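Diadenosine tetraphosphatase, putative (Trypanosoma brucei, PDB 2QJC) is a putative manganese-binding phosphoesterase of the calcineurin-like family that probably hydrolyses diadenosine tetraphosphate or related phosphate compounds. Local coordinates at residues Ser77-Asn81 against His82-Leu86; Ser114-Thr117 against Asp118-Thr121; Met138-His141 against Ala142-Pro146; Asp151-Glu155 against Asp156-Thr160. All blocks are in the same frame, centred on the assembly; numbering follows the deposited sequence.

Contact 1: Ser77-Asn81 against His82-Leu86; sequences SVLGN and HDAKL. With PO4 (phosphate ion), chain D.
The His82 imidazole and the Asn81 amide stand side by side and point the same way. Their planes are 65° apart, with Asn81 ND2 4.0 Å from His82 CD2. A phosphate ion sits at the ring edge, in the ring plane. His82 NE2 donates to it in a nearly straight bond, 2.9 Å to PO4 O3 at 164°. His28 meets the same imidazole ring edge-to-face.

The Asp83 carboxylate is turned back past the start of the helix, because CG lies beside the backbone N (chi1 -59°). Asp83 OD2 accepts the N-H of Gly80 at 3.0 Å, on its anti side and slightly out of the carboxylate plane. The same oxygen takes Asp55 N, and OD1 takes Leu56 N. Three backbone N-H groups thus hold the carboxylate, which probably limits its rotation.

Gly80 is the N-cap residue, and its O receives Ala84 N at 3.0 Å. Asn81 O receives Lys85 N, also at 3.0 Å. The Leu79 and Asp83 side chains run antiparallel, alongside each other, with Leu79 CD1 3.3 Å from Asp83 CB. Leu79 CD2 rests more loosely on Ala84 CB, at 4.1 Å.

Gly80 to Asp83 form the GNHD motif of calcineurin-like phosphoesterases, and Asn81 is a ligand of a manganese ion. The turn joins strand 76-77 to helix 81-91. Lys85 and Leu86 lean on helix 108-114, while Asn81 touches Thr159 and Thr160 of helix 155-160.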
loop_
_atom_site.group_PDB
_atom_site.type_symbol
_atom_site.label_atom_id
_atom_site.label_comp_id
_atom_site.label_asym_id
_atom_site.label_seq_id
_atom_site.Cartn_x
_atom_site.Cartn_y
_atom_site.Cartn_z
ATOM N N SER A 77 -2.692 7.305 -2.978
ATOM C CA SER A 77 -2.123 5.964 -3.001
ATOM C C SER A 77 -0.639 6.014 -3.282
ATOM O O SER A 77 -0.167 6.893 -4.016
ATOM C CB SER A 77 -2.779 5.105 -4.079
ATOM O OG SER A 77 -2.159 3.831 -4.129
ATOM N N VAL A 78 0.113 5.095 -2.683
ATOM C CA VAL A 78 1.527 5.051 -2.996
ATOM C C VAL A 78 1.638 4.015 -4.099
ATOM O O VAL A 78 0.651 3.336 -4.430
ATOM C CB VAL A 78 2.430 4.687 -1.770
ATOM C CG1 VAL A 78 2.468 5.870 -0.810
ATOM C CG2 VAL A 78 1.936 3.417 -1.067
ATOM N N LEU A 79 2.825 3.911 -4.684
ATOM C CA LEU A 79 3.055 2.971 -5.774
ATOM C C LEU A 79 3.426 1.581 -5.279
ATOM O O LEU A 79 4.349 1.436 -4.473
ATOM C CB LEU A 79 4.166 3.503 -6.676
ATOM C CG LEU A 79 4.433 2.752 -7.983
ATOM C CD1 LEU A 79 3.169 2.747 -8.841
ATOM C CD2 LEU A 79 5.579 3.431 -8.723
ATOM N N GLY A 80 2.697 0.569 -5.753
ATOM C CA GLY A 80 2.976 -0.810 -5.369
ATOM C C GLY A 80 3.913 -1.439 -6.394
ATOM O O GLY A 80 4.147 -0.839 -7.443
ATOM N N ASN A 81 4.466 -2.622 -6.131
ATOM C CA ASN A 81 5.384 -3.185 -7.121
ATOM C C ASN A 81 4.681 -3.761 -8.343
ATOM O O ASN A 81 5.291 -3.892 -9.399
ATOM C CB ASN A 81 6.334 -4.228 -6.503
ATOM C CG ASN A 81 5.614 -5.416 -5.941
ATOM O OD1 ASN A 81 5.964 -6.565 -6.236
ATOM N ND2 ASN A 81 4.610 -5.160 -5.115
ATOM N N HIS A 82 3.402 -4.105 -8.210
ATOM C CA HIS A 82 2.654 -4.615 -9.354
ATOM C C HIS A 82 2.265 -3.426 -10.220
ATOM O O HIS A 82 2.192 -3.532 -11.445
ATOM C CB HIS A 82 1.416 -5.374 -8.897
ATOM C CG HIS A 82 1.693 -6.795 -8.518
ATOM N ND1 HIS A 82 1.611 -7.836 -9.420
ATOM C CD2 HIS A 82 2.070 -7.344 -7.339
ATOM C CE1 HIS A 82 1.922 -8.967 -8.811
ATOM N NE2 HIS A 82 2.205 -8.696 -7.548
ATOM N N ASP A 83 2.007 -2.292 -9.577
ATOM C CA ASP A 83 1.673 -1.081 -10.309
ATOM C C ASP A 83 2.925 -0.683 -11.082
ATOM O O ASP A 83 2.861 -0.345 -12.270
ATOM C CB ASP A 83 1.312 0.065 -9.362
ATOM C CG ASP A 83 0.134 -0.252 -8.467
ATOM O OD1 ASP A 83 -0.860 -0.830 -8.959
ATOM O OD2 ASP A 83 0.200 0.103 -7.269
ATOM N N ALA A 84 4.065 -0.733 -10.395
ATOM C CA ALA A 84 5.349 -0.360 -10.988
ATOM C C ALA A 84 5.743 -1.224 -12.183
ATOM O O ALA A 84 6.200 -0.702 -13.198
ATOM C CB ALA A 84 6.462 -0.407 -9.922
ATOM N N LYS A 85 5.580 -2.540 -12.058
ATOM C CA LYS A 85 5.939 -3.446 -13.145
ATOM C C LYS A 85 5.031 -3.251 -14.348
ATOM O O LYS A 85 5.471 -3.405 -15.488
ATOM C CB LYS A 85 5.876 -4.909 -12.692
ATOM C CG LYS A 85 6.879 -5.276 -11.593
ATOM C CD LYS A 85 6.842 -6.769 -11.277
ATOM C CE LYS A 85 7.654 -7.096 -10.035
ATOM N NZ LYS A 85 9.062 -6.623 -10.145
ATOM N N LEU A 86 3.763 -2.916 -14.097
ATOM C CA LEU A 86 2.818 -2.694 -15.191
ATOM C C LEU A 86 3.227 -1.454 -15.982
ATOM O O LEU A 86 3.241 -1.478 -17.213
ATOM C CB LEU A 86 1.387 -2.515 -14.666
ATOM C CG LEU A 86 0.309 -2.301 -15.743
ATOM C CD1 LEU A 86 0.229 -3.532 -16.641
ATOM C CD2 LEU A 86 -1.037 -2.029 -15.092
HETATM P P PO4 D . 2.496 -9.657 -3.830
HETATM O O1 PO4 D . 1.203 -10.477 -3.282
HETATM O O2 PO4 D . 3.665 -9.846 -2.773
HETATM O O3 PO4 D . 2.902 -10.250 -5.209
HETATM O O4 PO4 D . 2.125 -8.150 -3.939
#

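Contact 2: Ser114-Thr117 against Asp118-Thr121; sequences SIPT and DVET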
loop_
_atom_site.group_PDB
_atom_site.type_symbol
_atom_site.label_atom_id
_atom_site.label_comp_id
_atom_site.label_asym_id
_atom_site.label_seq_id
_atom_site.Cartn_x
_atom_site.Cartn_y
_atom_site.Cartn_z
ATOM N N SER A 114 -4.029 -3.553 -22.716
ATOM C CA SER A 114 -5.365 -2.976 -22.584
ATOM C C SER A 114 -5.521 -1.758 -21.670
ATOM O O SER A 114 -6.632 -1.246 -21.522
ATOM C CB SER A 114 -6.349 -4.063 -22.125
ATOM O OG SER A 114 -6.008 -4.568 -20.839
ATOM N N ILE A 115 -4.434 -1.278 -21.070
ATOM C CA ILE A 115 -4.549 -0.138 -20.161
ATOM C C ILE A 115 -4.853 1.203 -20.834
ATOM O O ILE A 115 -4.107 1.670 -21.698
ATOM C CB ILE A 115 -3.285 0.014 -19.258
ATOM C CG1 ILE A 115 -3.572 1.026 -18.148
ATOM C CG2 ILE A 115 -2.077 0.455 -20.082
ATOM C CD1 ILE A 115 -2.405 1.255 -17.195
ATOM N N PRO A 116 -5.974 1.834 -20.446
ATOM C CA PRO A 116 -6.395 3.127 -20.996
ATOM C C PRO A 116 -5.589 4.297 -20.438
ATOM O O PRO A 116 -5.015 4.209 -19.348
ATOM C CB PRO A 116 -7.877 3.192 -20.627
ATOM C CG PRO A 116 -7.935 2.442 -19.339
ATOM C CD PRO A 116 -7.029 1.256 -19.591
ATOM N N THR A 117 -5.556 5.388 -21.199
ATOM C CA THR A 117 -4.813 6.591 -20.842
ATOM C C THR A 117 -5.048 7.118 -19.427
ATOM O O THR A 117 -4.092 7.327 -18.676
ATOM C CB THR A 117 -5.109 7.733 -21.848
ATOM O OG1 THR A 117 -4.655 7.347 -23.152
ATOM C CG2 THR A 117 -4.396 9.025 -21.431
ATOM N N ASP A 118 -6.309 7.343 -19.066
ATOM C CA ASP A 118 -6.619 7.862 -17.742
ATOM C C ASP A 118 -6.021 6.987 -16.639
ATOM O O ASP A 118 -5.301 7.485 -15.771
ATOM C CB ASP A 118 -8.135 8.015 -17.567
ATOM C CG ASP A 118 -8.879 6.701 -17.664
ATOM O OD1 ASP A 118 -8.627 5.931 -18.611
ATOM O OD2 ASP A 118 -9.732 6.445 -16.792
ATOM N N VAL A 119 -6.298 5.686 -16.683
ATOM C CA VAL A 119 -5.758 4.770 -15.684
ATOM C C VAL A 119 -4.233 4.902 -15.617
ATOM O O VAL A 119 -3.661 5.116 -14.548
ATOM C CB VAL A 119 -6.119 3.302 -16.013
ATOM C CG1 VAL A 119 -5.483 2.362 -14.991
ATOM C CG2 VAL A 119 -7.634 3.127 -16.020
ATOM N N GLU A 120 -3.582 4.780 -16.768
ATOM C CA GLU A 120 -2.129 4.884 -16.843
ATOM C C GLU A 120 -1.624 6.205 -16.257
ATOM O O GLU A 120 -0.552 6.256 -15.645
ATOM C CB GLU A 120 -1.678 4.756 -18.297
ATOM C CG GLU A 120 -0.194 4.946 -18.521
ATOM C CD GLU A 120 0.170 4.871 -19.991
ATOM O OE1 GLU A 120 -0.135 3.838 -20.627
ATOM O OE2 GLU A 120 0.756 5.843 -20.516
ATOM N N THR A 121 -2.402 7.267 -16.442
ATOM C CA THR A 121 -2.031 8.580 -15.932
ATOM C C THR A 121 -2.095 8.635 -14.411
ATOM O O THR A 121 -1.192 9.176 -13.772
ATOM C CB THR A 121 -2.939 9.677 -16.526
ATOM O OG1 THR A 121 -2.684 9.787 -17.930
ATOM C CG2 THR A 121 -2.670 11.015 -15.869
#
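Ile115 and Pro116 lead into the helix and pack on its first turn with different parts of their side chains. Ile115 is fully stretched, with CG1 swung away from the backbone N and CD1 continuing the line (chi1 -169°). Its CD1 thus reaches Glu120 CA at 3.7 Å, crossing the Glu120 side chain at about a right angle. Ile115 CG1 meets Val119 CG1 at 3.9 Å.

The Pro116 ring presses harder. Its CG is 3.4 Å from Val119 CG2, tighter than usual for two carbons. Val119 CG2, which lies beside its own backbone N, is the methyl that meets the ring. Asp118 approaches the same ring. Its CG is wedged between backbone N and carbonyl carbon (chi1 62°), which folds the carboxylate back until OD1 is 3.5 Å from Pro116 CB. The other oxygen, OD2, makes a salt bridge to Arg68 of helix 63-73.

Thr117 and Thr121 point the same way, one turn apart. Thr121 N donates to Thr117 O at 2.8 Å. The Thr121 hydroxyl donates to that same oxygen at 2.9 Å from above the carbonyl plane. Pro116 is the N-cap residue, and its O takes Glu120 N at 3.0 Å in an almost straight bond.

Ile115 also touches Leu86 and Val90 of helix 81-91. The chemistry is divided: the apolar groups pack on one another and on helices 63-73 and 81-91, while Thr121 folds its hydroxyl onto its own helix. Asp118, in the first turn, would probably also interact favourably with the helix dipole.

Contact 3: Met138-His141 against Ala142-Pro146; sequences MVAH and AGLHP. With MN (manganese (II) ion), chain C.
Leu144 folds back over strand 137-140 and meets two residues of it. Leu144 CD1 is 3.6 Å from CE of Met138, a selenomethionine, and the two side chains cross at about a right angle. Leu144 CD2 lies 4.0 Å from Ala140 CB. That same CB is 3.6 Å from Gly143 O.

His141 turns the other way, and its atoms can be followed outward. CB and CG lie next to the peptide N of Ala142. CG points away from the backbone N (chi1 178°), which carries the imidazole onward from the strand. ND1 is hydrogen-bonded to Val53 O, which, with the metal bond at NE2, would fix the ring's rotation. CD2 and CE1 flank NE2, which binds the manganese at 2.3 Å.

Asp55, Asn81 and His204 complete the metal site. A metal-binding histidine following a strand is part of the two-metal centre of calcineurin-like phosphoesterases, and His141 fills that place here.

Beyond His141 the chain turns back, with no hydrogen bond between 138-141 and 142-146. Gly143 takes phi 163° and psi -170°, a backbone conformation available in practice to glycine. His204 brings its ring against that of His141, the two planes steeply inclined. Leu144 also touches Val158 of helix 155-160 and Ile129 of strand 129-132.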
loop_
_atom_site.group_PDB
_atom_site.type_symbol
_atom_site.label_atom_id
_atom_site.label_comp_id
_atom_site.label_asym_id
_atom_site.label_seq_id
_atom_site.Cartn_x
_atom_site.Cartn_y
_atom_site.Cartn_z
HETATM N N MSE A 138 3.011 7.160 8.384
HETATM C CA MSE A 138 3.757 7.153 7.123
HETATM C C MSE A 138 3.348 5.907 6.323
HETATM O O MSE A 138 3.329 4.786 6.853
HETATM C CB MSE A 138 5.274 7.153 7.357
HETATM C CG MSE A 138 5.813 8.453 7.966
HETATM SE SE MSE A 138 7.717 8.772 7.650
HETATM C CE MSE A 138 8.469 7.331 8.683
ATOM N N VAL A 139 3.017 6.104 5.052
ATOM C CA VAL A 139 2.581 5.005 4.197
ATOM C C VAL A 139 3.597 4.657 3.106
ATOM O O VAL A 139 4.080 5.537 2.391
ATOM C CB VAL A 139 1.204 5.358 3.523
ATOM C CG1 VAL A 139 0.694 4.188 2.688
ATOM C CG2 VAL A 139 0.178 5.729 4.587
ATOM N N ALA A 140 3.925 3.371 3.004
ATOM C CA ALA A 140 4.838 2.846 1.986
ATOM C C ALA A 140 4.244 1.487 1.582
ATOM O O ALA A 140 3.512 0.877 2.358
ATOM C CB ALA A 140 6.255 2.673 2.557
ATOM N N HIS A 141 4.549 1.007 0.382
ATOM C CA HIS A 141 3.968 -0.257 -0.066
ATOM C C HIS A 141 4.426 -1.508 0.686
ATOM O O HIS A 141 3.592 -2.303 1.139
ATOM C CB HIS A 141 4.193 -0.458 -1.574
ATOM C CG HIS A 141 3.662 -1.761 -2.082
ATOM N ND1 HIS A 141 2.319 -2.076 -2.065
ATOM C CD2 HIS A 141 4.300 -2.862 -2.548
ATOM C CE1 HIS A 141 2.152 -3.315 -2.493
ATOM N NE2 HIS A 141 3.338 -3.815 -2.791
ATOM N N ALA A 142 5.738 -1.688 0.818
ATOM C CA ALA A 142 6.281 -2.860 1.507
ATOM C C ALA A 142 6.912 -2.521 2.852
ATOM O O ALA A 142 6.833 -3.305 3.802
ATOM C CB ALA A 142 7.314 -3.569 0.609
ATOM N N GLY A 143 7.546 -1.358 2.937
ATOM C CA GLY A 143 8.171 -0.973 4.192
ATOM C C GLY A 143 9.174 0.146 4.032
ATOM O O GLY A 143 9.244 0.777 2.976
ATOM N N LEU A 144 9.939 0.407 5.088
ATOM C CA LEU A 144 10.969 1.443 5.065
ATOM C C LEU A 144 12.243 0.872 5.680
ATOM O O LEU A 144 12.184 0.079 6.619
ATOM C CB LEU A 144 10.526 2.664 5.876
ATOM C CG LEU A 144 9.336 3.486 5.361
ATOM C CD1 LEU A 144 8.971 4.541 6.392
ATOM C CD2 LEU A 144 9.693 4.149 4.034
ATOM N N HIS A 145 13.397 1.250 5.146
ATOM C CA HIS A 145 14.650 0.759 5.712
ATOM C C HIS A 145 14.863 1.557 7.001
ATOM O O HIS A 145 14.992 2.782 6.971
ATOM C CB HIS A 145 15.810 0.972 4.739
ATOM C CG HIS A 145 17.044 0.210 5.106
ATOM N ND1 HIS A 145 17.707 0.398 6.301
ATOM C CD2 HIS A 145 17.708 -0.779 4.461
ATOM C CE1 HIS A 145 18.724 -0.442 6.376
ATOM N NE2 HIS A 145 18.745 -1.167 5.272
ATOM N N PRO A 146 14.894 0.868 8.152
ATOM C CA PRO A 146 15.080 1.515 9.457
ATOM C C PRO A 146 16.409 2.220 9.705
ATOM O O PRO A 146 16.607 2.790 10.778
ATOM C CB PRO A 146 14.844 0.375 10.439
ATOM C CG PRO A 146 15.372 -0.816 9.678
ATOM C CD PRO A 146 14.800 -0.594 8.302
HETATM MN MN MN C . 3.455 -6.010 -3.604
#

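Contact 4: Asp151-Glu155 against Asp156-Thr160; sequences DRQYE and DEVTT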
loop_
_atom_site.group_PDB
_atom_site.type_symbol
_atom_site.label_atom_id
_atom_site.label_comp_id
_atom_site.label_asym_id
_atom_site.label_seq_id
_atom_site.Cartn_x
_atom_site.Cartn_y
_atom_site.Cartn_z
ATOM N N ASP A 151 13.673 10.577 3.440
ATOM C CA ASP A 151 13.882 11.205 2.141
ATOM C C ASP A 151 14.998 10.560 1.322
ATOM O O ASP A 151 15.220 10.925 0.163
ATOM C CB ASP A 151 14.173 12.695 2.329
ATOM C CG ASP A 151 13.032 13.424 3.007
ATOM O OD1 ASP A 151 11.915 13.427 2.450
ATOM O OD2 ASP A 151 13.248 13.992 4.099
ATOM N N ARG A 152 15.698 9.601 1.920
ATOM C CA ARG A 152 16.781 8.918 1.225
ATOM C C ARG A 152 16.572 7.406 1.177
ATOM O O ARG A 152 17.498 6.622 1.395
ATOM C CB ARG A 152 18.118 9.260 1.885
ATOM C CG ARG A 152 18.467 10.733 1.756
ATOM C CD ARG A 152 19.865 11.039 2.248
ATOM N NE ARG A 152 20.193 12.447 2.046
ATOM C CZ ARG A 152 21.366 12.996 2.352
ATOM N NH1 ARG A 152 22.331 12.253 2.877
ATOM N NH2 ARG A 152 21.570 14.289 2.129
ATOM N N GLN A 153 15.339 7.008 0.880
ATOM C CA GLN A 153 14.993 5.598 0.777
ATOM C C GLN A 153 15.133 5.199 -0.691
ATOM O O GLN A 153 15.256 6.062 -1.562
ATOM C CB GLN A 153 13.556 5.376 1.252
ATOM C CG GLN A 153 13.302 5.712 2.734
ATOM C CD GLN A 153 13.677 4.580 3.684
ATOM O OE1 GLN A 153 13.382 3.408 3.426
ATOM N NE2 GLN A 153 14.306 4.930 4.803
ATOM N N TYR A 154 15.118 3.894 -0.958
ATOM C CA TYR A 154 15.250 3.374 -2.319
ATOM C C TYR A 154 13.979 2.664 -2.781
ATOM O O TYR A 154 13.378 1.898 -2.031
ATOM C CB TYR A 154 16.444 2.416 -2.394
ATOM C CG TYR A 154 17.789 3.108 -2.261
ATOM C CD1 TYR A 154 18.750 2.647 -1.357
ATOM C CD2 TYR A 154 18.101 4.216 -3.046
ATOM C CE1 TYR A 154 19.991 3.279 -1.239
ATOM C CE2 TYR A 154 19.331 4.853 -2.939
ATOM C CZ TYR A 154 20.271 4.384 -2.037
ATOM O OH TYR A 154 21.483 5.026 -1.933
ATOM N N GLU A 155 13.595 2.925 -4.027
ATOM C CA GLU A 155 12.396 2.369 -4.641
ATOM C C GLU A 155 12.244 0.850 -4.594
ATOM O O GLU A 155 11.174 0.339 -4.236
ATOM C CB GLU A 155 12.302 2.856 -6.090
ATOM C CG GLU A 155 11.296 2.105 -6.943
ATOM C CD GLU A 155 11.005 2.817 -8.246
ATOM O OE1 GLU A 155 11.922 3.493 -8.768
ATOM O OE2 GLU A 155 9.865 2.693 -8.752
ATOM N N ASP A 156 13.297 0.126 -4.960
ATOM C CA ASP A 156 13.242 -1.329 -4.947
ATOM C C ASP A 156 12.934 -1.856 -3.541
ATOM O O ASP A 156 12.127 -2.773 -3.375
ATOM C CB ASP A 156 14.562 -1.913 -5.474
ATOM C CG ASP A 156 15.771 -1.519 -4.629
ATOM O OD1 ASP A 156 15.938 -0.321 -4.326
ATOM O OD2 ASP A 156 16.567 -2.414 -4.278
ATOM N N GLU A 157 13.560 -1.259 -2.532
ATOM C CA GLU A 157 13.346 -1.672 -1.149
ATOM C C GLU A 157 11.951 -1.311 -0.636
ATOM O O GLU A 157 11.248 -2.163 -0.099
ATOM C CB GLU A 157 14.400 -1.040 -0.226
ATOM C CG GLU A 157 15.845 -1.174 -0.722
ATOM C CD GLU A 157 16.868 -0.664 0.287
ATOM O OE1 GLU A 157 16.496 0.140 1.168
ATOM O OE2 GLU A 157 18.052 -1.060 0.192
ATOM N N VAL A 158 11.537 -0.057 -0.813
ATOM C CA VAL A 158 10.227 0.370 -0.328
ATOM C C VAL A 158 9.031 -0.298 -1.006
ATOM O O VAL A 158 7.915 -0.253 -0.485
ATOM C CB VAL A 158 10.062 1.915 -0.422
ATOM C CG1 VAL A 158 11.105 2.607 0.459
ATOM C CG2 VAL A 158 10.194 2.365 -1.868
ATOM N N THR A 159 9.248 -0.934 -2.149
ATOM C CA THR A 159 8.136 -1.591 -2.835
ATOM C C THR A 159 8.181 -3.117 -2.823
ATOM O O THR A 159 7.213 -3.761 -3.247
ATOM C CB THR A 159 8.015 -1.138 -4.313
ATOM O OG1 THR A 159 9.245 -1.393 -5.004
ATOM C CG2 THR A 159 7.680 0.340 -4.393
ATOM N N THR A 160 9.277 -3.699 -2.334
ATOM C CA THR A 160 9.395 -5.164 -2.324
ATOM C C THR A 160 9.922 -5.853 -1.061
ATOM O O THR A 160 9.869 -7.083 -0.971
ATOM C CB THR A 160 10.317 -5.668 -3.476
ATOM O OG1 THR A 160 11.679 -5.351 -3.164
ATOM C CG2 THR A 160 9.951 -5.017 -4.801
HETATM O O HOH W 1 15.010 2.219 1.215
#
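Tyr154 O and Glu155 O take the first bonds of helix 155-160. Val158 N donates to Tyr154 O at 2.9 Å in an almost straight line. Glu155 O accepts the Thr159 hydroxyl, with OG1 2.7 Å away, and also a weak bond from Thr159 N. OG1 comes to that oxygen because it sits between the backbone N and carbonyl carbon of Thr159 (chi1 57°). Further on, Thr160 OG1 donates to Asp156 O at 2.6 Å.

Tyr154 and Glu157 run side by side, ring and carboxylate planes 88° apart. Glu157 OE2 lies at the ring edge, 4.1 Å from Tyr154 CD1. Gln153 CB packs on Val158 CG1 at 3.8 Å.

A water ties the loop to the helix. It accepts from Tyr154 N at 2.7 Å and donates to Gln153 OE1 and, at 2.6 Å, to Glu157 OE1. Outside partners hold these polar ends. Glu157 OE1 forms a salt bridge with Arg148, and Gln153 OE1 accepts His145 N. The Tyr154 ring meets Tyr8 with nearly parallel planes.

Tyr154 is the N-cap residue, so the bonds mark the first turn of a short helix. Thr159 and Thr160 lie next to the metal centre. Thr160 O accepts His204 NE2, a second-shell bond that probably helps orient this ligand of the di-manganese site.

How the contacts relate
From the N terminus, the four contacts follow one another in series. None nests in or crosses another, and each closes a short local turn. Contact 1 starts helix 81-91 after strand 76-77. Contact 2 starts helix 117-124 and packs on contact 1. It lies away from the metals, with its centre about 26 Å from that of contact 3. Contact 3 follows strand 137-140, and contact 4 begins helix 155-160. These two are tied by a probable hydrogen bond from Ala142 N to Val158 O, 2.9 Å long. Contacts 1 and 3 lead from the two five-stranded sheets to the manganese site, and contact 4 packs beside it.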